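Local coordinates for exported protein (Bacteroides fragilis, PDB 4JX0) that is of unknown function but binds magnesium ions and joins a BT_3987-like N-terminal domain to a second, beta-rich domain of the F5/F8 type C family, at residues 64-69 with 127-132; 87-92 with 102-107; 143-148 with 165-170. All blocks are in the same frame, centred on the assembly; numbering follows the deposited sequence.

Interaction 1: residues 64-69 with 127-132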
# COMPACT_ATOMS: atom_id res chain seq x y z
N LYS A 64 6.15 -3.41 -5.75
CA LYS A 64 6.72 -4.34 -6.73
C LYS A 64 5.62 -5.17 -7.39
O LYS A 64 4.61 -5.50 -6.76
CB LYS A 64 7.80 -5.25 -6.07
CG LYS A 64 9.01 -5.57 -6.98
CD LYS A 64 10.37 -5.52 -6.23
CE LYS A 64 10.53 -6.60 -5.19
NZ LYS A 64 11.91 -6.64 -4.62
N ASN A 65 5.83 -5.46 -8.68
CA ASN A 65 4.93 -6.25 -9.51
C ASN A 65 5.36 -7.74 -9.54
O ASN A 65 4.74 -8.53 -10.25
CB ASN A 65 4.87 -5.69 -10.93
CG ASN A 65 6.19 -5.77 -11.68
OD1 ASN A 65 7.26 -5.61 -11.09
ND2 ASN A 65 6.14 -5.99 -12.98
N GLU A 66 6.40 -8.11 -8.77
CA GLU A 66 6.94 -9.46 -8.66
C GLU A 66 6.74 -10.00 -7.25
O GLU A 66 6.97 -9.28 -6.29
CB GLU A 66 8.44 -9.45 -9.00
CG GLU A 66 8.74 -9.05 -10.43
CD GLU A 66 10.22 -8.90 -10.73
OE1 GLU A 66 10.84 -7.96 -10.18
OE2 GLU A 66 10.75 -9.70 -11.53
N LEU A 67 6.32 -11.28 -7.14
CA LEU A 67 6.11 -11.96 -5.86
C LEU A 67 7.04 -13.15 -5.82
O LEU A 67 6.88 -14.06 -6.63
CB LEU A 67 4.66 -12.41 -5.73
CG LEU A 67 3.73 -11.41 -5.08
CD1 LEU A 67 2.30 -11.67 -5.50
CD2 LEU A 67 3.85 -11.47 -3.55
N SER A 68 8.04 -13.13 -4.93
CA SER A 68 9.01 -14.22 -4.80
C SER A 68 8.58 -15.15 -3.66
O SER A 68 8.36 -14.68 -2.54
CB SER A 68 10.40 -13.66 -4.56
OG SER A 68 11.38 -14.67 -4.73
N PHE A 69 8.41 -16.45 -3.95
CA PHE A 69 8.00 -17.47 -2.98
C PHE A 69 9.13 -18.43 -2.70
O PHE A 69 9.73 -18.94 -3.64
CB PHE A 69 6.81 -18.26 -3.53
CG PHE A 69 5.57 -17.44 -3.75
CD1 PHE A 69 4.68 -17.21 -2.71
CD2 PHE A 69 5.31 -16.88 -4.99
CE1 PHE A 69 3.54 -16.44 -2.91
CE2 PHE A 69 4.16 -16.11 -5.18
CZ PHE A 69 3.29 -15.89 -4.14
N LYS A 127 9.00 -17.30 -8.93
CA LYS A 127 8.49 -15.93 -9.08
C LYS A 127 7.16 -15.86 -9.81
O LYS A 127 6.94 -16.60 -10.77
CB LYS A 127 9.53 -15.09 -9.86
CG LYS A 127 9.72 -13.68 -9.32
CD LYS A 127 10.54 -12.80 -10.27
CE LYS A 127 12.02 -13.14 -10.31
NZ LYS A 127 12.74 -12.34 -11.33
N LEU A 128 6.29 -14.94 -9.37
CA LEU A 128 5.00 -14.63 -9.99
C LEU A 128 5.06 -13.17 -10.32
O LEU A 128 5.18 -12.36 -9.40
CB LEU A 128 3.83 -14.94 -9.05
CG LEU A 128 2.46 -14.35 -9.40
CD1 LEU A 128 2.07 -14.62 -10.86
CD2 LEU A 128 1.39 -14.89 -8.48
N THR A 129 5.02 -12.83 -11.60
CA THR A 129 5.08 -11.44 -12.05
C THR A 129 3.73 -11.03 -12.63
O THR A 129 3.21 -11.73 -13.50
CB THR A 129 6.23 -11.27 -13.04
OG1 THR A 129 7.43 -11.80 -12.46
CG2 THR A 129 6.44 -9.81 -13.44
N LEU A 130 3.19 -9.90 -12.15
CA LEU A 130 1.92 -9.33 -12.59
C LEU A 130 2.19 -8.30 -13.68
O LEU A 130 2.87 -7.31 -13.42
CB LEU A 130 1.17 -8.68 -11.41
CG LEU A 130 0.40 -9.63 -10.50
CD1 LEU A 130 1.27 -10.74 -9.97
CD2 LEU A 130 -0.20 -8.87 -9.34
N LYS A 131 1.69 -8.52 -14.91
CA LYS A 131 1.94 -7.60 -16.02
C LYS A 131 0.64 -7.00 -16.59
O LYS A 131 -0.43 -7.57 -16.41
CB LYS A 131 2.71 -8.33 -17.15
CG LYS A 131 2.01 -9.56 -17.74
CD LYS A 131 2.65 -9.99 -19.05
CE LYS A 131 1.88 -11.09 -19.73
NZ LYS A 131 2.51 -11.48 -21.02
N ASP A 132 0.77 -5.86 -17.29
CA ASP A 132 -0.31 -5.14 -17.99
C ASP A 132 -1.63 -5.04 -17.19
O ASP A 132 -2.70 -5.38 -17.69
CB ASP A 132 -0.58 -5.82 -19.35
CG ASP A 132 0.64 -5.87 -20.25
OD1 ASP A 132 1.32 -4.83 -20.39
OD2 ASP A 132 0.90 -6.96 -20.84
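Lys127 and Glu66 meet on one face of a two-strand ladder. The lysine bends at chi3 (-72°), and its chain passes across the Glu66 side chain, with Lys127 CD 3.4 Å from Glu66 OE2. Lys127 NZ ends 3.3 Å from Glu66 OE2, a salt bridge whose hydrogen bond is long and weak. The ammonium has a stronger partner in Glu113 of the next strand, so the two acids together probably fix its place. Thr129 runs next to Glu66 out of the same face. Thr129 OG1 is 3.7 Å from Glu66 CG.

Leu128 sits on the other face, with Leu67 and the Phe69 ring. Leu128 CB reaches the edge of the ring, near its plane, 4.1 Å from Phe69 CE2. Leu128 is buried. Its backbone exchanges two bonds with Leu67: Leu67 N to Leu128 O is 2.8 Å, and Leu128 N to Leu67 O is 2.9 Å.

Asn65 closes the end of the ladder from just before the strand. Asn65 O accepts a nearly straight bond from Leu130 N, at 2.8 Å. The Asn65 amide passes at an angle to the Thr129 side chain, with Asn65 ND2 3.9 Å from Thr129 CG2.

Strands 66-73 and 123-130 are thus antiparallel neighbours, with a polar, partly exposed face and an apolar face turned inward. This is consistent with the sandwich-like packing of an E-set, immunoglobulin-like domain.

Interaction 2: residues 87-92 with 102-107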
# COMPACT_ATOMS: atom_id res chain seq x y z
N LYS A 87 -1.38 -21.37 -11.83
CA LYS A 87 -2.64 -20.76 -11.43
C LYS A 87 -3.72 -21.82 -11.43
O LYS A 87 -4.12 -22.27 -12.50
CB LYS A 87 -2.98 -19.60 -12.39
CG LYS A 87 -4.22 -18.81 -12.02
CD LYS A 87 -4.34 -17.59 -12.92
CE LYS A 87 -5.74 -17.03 -12.99
NZ LYS A 87 -6.21 -16.51 -11.68
N GLU A 88 -4.16 -22.23 -10.24
CA GLU A 88 -5.23 -23.21 -10.09
C GLU A 88 -6.41 -22.47 -9.46
O GLU A 88 -6.48 -22.32 -8.24
CB GLU A 88 -4.78 -24.42 -9.26
CG GLU A 88 -5.79 -25.56 -9.23
CD GLU A 88 -6.11 -26.18 -10.57
OE1 GLU A 88 -5.29 -26.99 -11.07
OE2 GLU A 88 -7.18 -25.85 -11.14
N ASP A 89 -7.31 -21.97 -10.32
CA ASP A 89 -8.49 -21.18 -9.91
C ASP A 89 -9.51 -21.99 -9.08
O ASP A 89 -10.26 -21.39 -8.31
CB ASP A 89 -9.19 -20.59 -11.14
CG ASP A 89 -8.36 -19.56 -11.90
OD1 ASP A 89 -7.72 -18.71 -11.24
OD2 ASP A 89 -8.38 -19.59 -13.15
N LYS A 90 -9.53 -23.34 -9.23
CA LYS A 90 -10.44 -24.21 -8.48
C LYS A 90 -10.30 -24.05 -6.95
O LYS A 90 -11.29 -24.21 -6.23
CB LYS A 90 -10.20 -25.69 -8.86
CG LYS A 90 -10.57 -26.05 -10.30
CD LYS A 90 -10.13 -27.47 -10.69
CE LYS A 90 -10.23 -27.72 -12.18
NZ LYS A 90 -9.78 -29.09 -12.56
N LEU A 91 -9.09 -23.70 -6.45
CA LEU A 91 -8.83 -23.51 -5.02
C LEU A 91 -9.48 -22.25 -4.43
O LEU A 91 -9.57 -22.14 -3.21
CB LEU A 91 -7.31 -23.46 -4.72
CG LEU A 91 -6.62 -24.82 -4.60
CD1 LEU A 91 -6.47 -25.48 -5.94
CD2 LEU A 91 -5.25 -24.66 -3.96
N VAL A 92 -9.87 -21.30 -5.28
CA VAL A 92 -10.53 -20.07 -4.82
C VAL A 92 -11.94 -20.44 -4.32
O VAL A 92 -12.39 -19.88 -3.33
CB VAL A 92 -10.56 -18.99 -5.94
CG1 VAL A 92 -11.30 -17.75 -5.48
CG2 VAL A 92 -9.14 -18.62 -6.39
N ILE A 102 -15.95 -11.74 -5.91
CA ILE A 102 -14.78 -11.00 -6.40
C ILE A 102 -14.27 -11.74 -7.64
O ILE A 102 -14.14 -12.96 -7.61
CB ILE A 102 -13.72 -10.88 -5.26
CG1 ILE A 102 -14.17 -9.80 -4.26
CG2 ILE A 102 -12.33 -10.54 -5.80
CD1 ILE A 102 -13.78 -10.03 -2.90
N PRO A 103 -14.03 -11.03 -8.76
CA PRO A 103 -13.60 -11.72 -9.99
C PRO A 103 -12.20 -12.31 -9.90
O PRO A 103 -11.39 -11.88 -9.08
CB PRO A 103 -13.66 -10.63 -11.05
CG PRO A 103 -13.46 -9.38 -10.30
CD PRO A 103 -14.17 -9.58 -9.00
N LEU A 104 -11.92 -13.29 -10.75
CA LEU A 104 -10.60 -13.92 -10.78
C LEU A 104 -9.63 -13.02 -11.50
O LEU A 104 -10.00 -12.40 -12.50
CB LEU A 104 -10.64 -15.30 -11.45
CG LEU A 104 -11.37 -16.39 -10.70
CD1 LEU A 104 -11.68 -17.55 -11.61
CD2 LEU A 104 -10.58 -16.86 -9.49
N PHE A 105 -8.38 -12.94 -11.00
CA PHE A 105 -7.34 -12.16 -11.66
C PHE A 105 -7.02 -12.86 -12.98
O PHE A 105 -6.73 -14.05 -12.95
CB PHE A 105 -6.10 -12.07 -10.77
CG PHE A 105 -5.00 -11.22 -11.35
CD1 PHE A 105 -5.02 -9.83 -11.20
CD2 PHE A 105 -3.94 -11.79 -12.04
CE1 PHE A 105 -4.00 -9.05 -11.74
CE2 PHE A 105 -2.92 -11.01 -12.56
CZ PHE A 105 -2.96 -9.64 -12.41
N PRO A 106 -7.14 -12.20 -14.16
CA PRO A 106 -6.90 -12.91 -15.43
C PRO A 106 -5.55 -13.65 -15.49
O PRO A 106 -4.54 -13.12 -15.05
CB PRO A 106 -6.97 -11.80 -16.49
CG PRO A 106 -7.06 -10.52 -15.74
CD PRO A 106 -7.54 -10.80 -14.39
N SER A 107 -5.56 -14.87 -16.04
CA SER A 107 -4.37 -15.73 -16.18
C SER A 107 -3.33 -15.11 -17.11
O SER A 107 -2.14 -15.26 -16.88
CB SER A 107 -4.75 -17.10 -16.72
OG SER A 107 -5.80 -17.70 -15.97
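The carboxylate of Asp89 carries the isobutyl end of Leu104 over one face. Leu104 CD1 stands almost directly above Asp89 CG, at 3.9 Å. Leu104 CD2 lies over the same face but is shifted toward Asp89 OD1, 3.8 Å from it. A polar partner of the carboxylate comes from a different direction: Lys87 NZ uses the syn lone pair of Asp89 OD1, at 2.7 Å, in a salt bridge within segment 87-92. The second flat group is the peptide carbonyl of Phe105. Lys87 NZ approaches it in the carbonyl plane, 2.8 Å from Phe105 O and at a C=O...N angle of 155°. One ammonium therefore ties a carboxylate to a backbone oxygen across the contact.

The lysine gets there as a long extended chain that turns only at its last torsion (chi4 64°). On the way its aliphatic part runs past Ser107, and Lys87 CD is 3.4 Å from Ser107 OG.

Lys87 ends strand 81-87 of the N-terminal beta-rich domain. The rest of both segments lies in the long connection to strand 110-117. In it the chain leaves the sheet, forms short helices and returns as a loop. The backbone of Pro103 and Phe105 also bonds to Val143 in strand 142-150.

Val92 supplies the apolar side. Val92 and Leu104 overlap head to tail, with Val92 CG2 3.8 Å from Leu104 CD2. Val92 N bonds to Asp89 O at 3.1 Å in the weakly bonded helical turn. Val92 also packs on Val143 and Ala145, while the ring of Phe105 is buried against Cys110, Leu136 and Leu170.

Interaction 3: residues 143-148 with 165-170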
# COMPACT_ATOMS: atom_id res chain seq x y z
N VAL A 143 -8.89 -11.75 -7.23
CA VAL A 143 -8.41 -12.79 -6.34
C VAL A 143 -7.82 -13.92 -7.16
O VAL A 143 -8.26 -14.16 -8.29
CB VAL A 143 -9.54 -13.28 -5.40
CG1 VAL A 143 -10.61 -14.06 -6.15
CG2 VAL A 143 -8.98 -14.11 -4.25
N MSE A 144 -6.83 -14.61 -6.62
CA MSE A 144 -6.27 -15.75 -7.31
C MSE A 144 -5.60 -16.72 -6.36
O MSE A 144 -5.11 -16.33 -5.30
CB MSE A 144 -5.27 -15.33 -8.39
CG MSE A 144 -4.08 -14.56 -7.87
SE MSE A 144 -2.78 -14.32 -9.28
CE MSE A 144 -2.04 -16.01 -9.27
N ALA A 145 -5.57 -17.99 -6.79
CA ALA A 145 -4.95 -19.08 -6.05
C ALA A 145 -3.90 -19.72 -6.93
O ALA A 145 -4.09 -19.83 -8.15
CB ALA A 145 -6.00 -20.10 -5.64
N ILE A 146 -2.77 -20.11 -6.32
CA ILE A 146 -1.65 -20.73 -7.02
C ILE A 146 -1.20 -21.97 -6.27
O ILE A 146 -1.30 -22.00 -5.04
CB ILE A 146 -0.46 -19.74 -7.23
CG1 ILE A 146 -0.20 -18.90 -5.97
CG2 ILE A 146 -0.73 -18.87 -8.43
CD1 ILE A 146 1.20 -18.35 -5.84
N LYS A 147 -0.73 -23.00 -7.00
CA LYS A 147 -0.26 -24.24 -6.37
C LYS A 147 1.14 -24.57 -6.84
O LYS A 147 1.50 -24.27 -7.98
CB LYS A 147 -1.21 -25.43 -6.61
CG LYS A 147 -1.36 -25.91 -8.05
CD LYS A 147 -2.30 -27.11 -8.11
CE LYS A 147 -2.43 -27.69 -9.50
NZ LYS A 147 -3.38 -28.83 -9.56
N LEU A 148 1.93 -25.19 -5.95
CA LEU A 148 3.29 -25.60 -6.25
C LEU A 148 3.28 -26.90 -7.05
O LEU A 148 2.44 -27.78 -6.80
CB LEU A 148 4.07 -25.78 -4.93
CG LEU A 148 5.54 -26.12 -5.05
CD1 LEU A 148 6.33 -24.98 -5.63
CD2 LEU A 148 6.10 -26.53 -3.71
N SER A 165 -0.16 -24.60 -1.50
CA SER A 165 -0.95 -23.61 -2.22
C SER A 165 -0.90 -22.25 -1.52
O SER A 165 -0.66 -22.18 -0.31
CB SER A 165 -2.39 -24.08 -2.37
OG SER A 165 -2.96 -24.41 -1.12
N TYR A 166 -1.12 -21.17 -2.29
CA TYR A 166 -1.09 -19.80 -1.80
C TYR A 166 -2.20 -18.96 -2.42
O TYR A 166 -2.60 -19.22 -3.56
CB TYR A 166 0.27 -19.16 -2.12
CG TYR A 166 0.66 -18.05 -1.18
CD1 TYR A 166 0.27 -16.74 -1.41
CD2 TYR A 166 1.49 -18.29 -0.10
CE1 TYR A 166 0.66 -15.71 -0.56
CE2 TYR A 166 1.91 -17.27 0.74
CZ TYR A 166 1.50 -15.98 0.50
OH TYR A 166 1.90 -15.01 1.39
N PHE A 167 -2.69 -17.95 -1.68
CA PHE A 167 -3.76 -17.06 -2.12
C PHE A 167 -3.29 -15.62 -2.20
O PHE A 167 -2.54 -15.17 -1.33
CB PHE A 167 -4.96 -17.18 -1.18
CG PHE A 167 -5.49 -18.59 -1.12
CD1 PHE A 167 -6.27 -19.09 -2.16
CD2 PHE A 167 -5.09 -19.46 -0.11
CE1 PHE A 167 -6.70 -20.41 -2.15
CE2 PHE A 167 -5.53 -20.78 -0.11
CZ PHE A 167 -6.33 -21.25 -1.12
N VAL A 168 -3.68 -14.91 -3.26
CA VAL A 168 -3.31 -13.51 -3.47
C VAL A 168 -4.56 -12.73 -3.80
O VAL A 168 -5.36 -13.18 -4.61
CB VAL A 168 -2.24 -13.37 -4.59
CG1 VAL A 168 -1.81 -11.92 -4.77
CG2 VAL A 168 -1.02 -14.25 -4.31
N LYS A 169 -4.76 -11.59 -3.11
CA LYS A 169 -5.87 -10.67 -3.37
C LYS A 169 -5.29 -9.35 -3.79
O LYS A 169 -4.45 -8.78 -3.08
CB LYS A 169 -6.81 -10.46 -2.17
CG LYS A 169 -7.91 -9.42 -2.48
CD LYS A 169 -8.98 -9.34 -1.43
CE LYS A 169 -10.07 -8.36 -1.80
NZ LYS A 169 -11.09 -8.26 -0.72
N LEU A 170 -5.77 -8.84 -4.92
CA LEU A 170 -5.36 -7.54 -5.41
C LEU A 170 -6.45 -6.57 -5.02
O LEU A 170 -7.52 -6.59 -5.62
CB LEU A 170 -5.13 -7.58 -6.92
CG LEU A 170 -4.62 -6.30 -7.55
CD1 LEU A 170 -3.28 -5.89 -6.96
CD2 LEU A 170 -4.50 -6.46 -9.04
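Ala145 faces Phe167 in a non-hydrogen-bonded pair of an antiparallel beta ladder, part of the large sheet of the N-terminal domain. Strands 143-148 and 165-170 run at 158° to each other. Four backbone bonds join them, two between Met144 and Val168 and two between Ile146 and Tyr166. Val168 N to Met144 O is 2.9 Å and nearly straight.

On one face the side chains fit as neighbours. Met144, present as selenomethionine, and Val168 leave this face shoulder to shoulder, with Met144 CG 3.9 Å from Val168 CB. Ile146 does the same beside Tyr166. Its CG1 takes the position between the backbone N and the carbonyl carbon (chi1 42°). This sets Ile146 CG1 3.9 Å from Tyr166 CB, and chi2 (156°) brings Ile146 CD1 to the same distance. The phenol ring leads away from this strand. Tyr166 OH hydrogen-bonds to Thr48 OG1, and the Tyr166 ring meets Phe69 edge-to-face.

The opposite face carries Val143, Ala145, Phe167 and Ser165. Here the short methyl of Ala145 makes a dip between bulkier neighbours. Leu91 and Val92 of helix 90-93 pack on it from this face, and Phe167 fills it from the adjoining strand. Phe95 and Met98 pack on the phenylalanine in turn. The Phe167 ring comes in obliquely, and Ala145 CB lies 3.6 Å from both Phe167 CD1 and Phe167 CE1.

Overall arrangement
Interactions 1 and 3 are antiparallel strand pairs of the same large sheet, and their apolar faces meet. Phe69 packs on Ile146, and Leu128 on Met144. Interaction 3 is buried and relies on backbone bonds and apolar side chains. Interaction 1 is partly buried, and its outward face adds charged groups. Interaction 2 joins the end of strand 81-87 and the helical turn after it to a loop. It is partly buried too, with Leu104 and Ser107 exposed. A lysine-to-carbonyl bond crosses it, beside a small apolar contact, with no strand ladder. It packs against interaction 3, where Leu91 meets Ser165. A salt bridge from Glu88 to Lys147 adds to this. Phe105 also touches Leu130 of interaction 1.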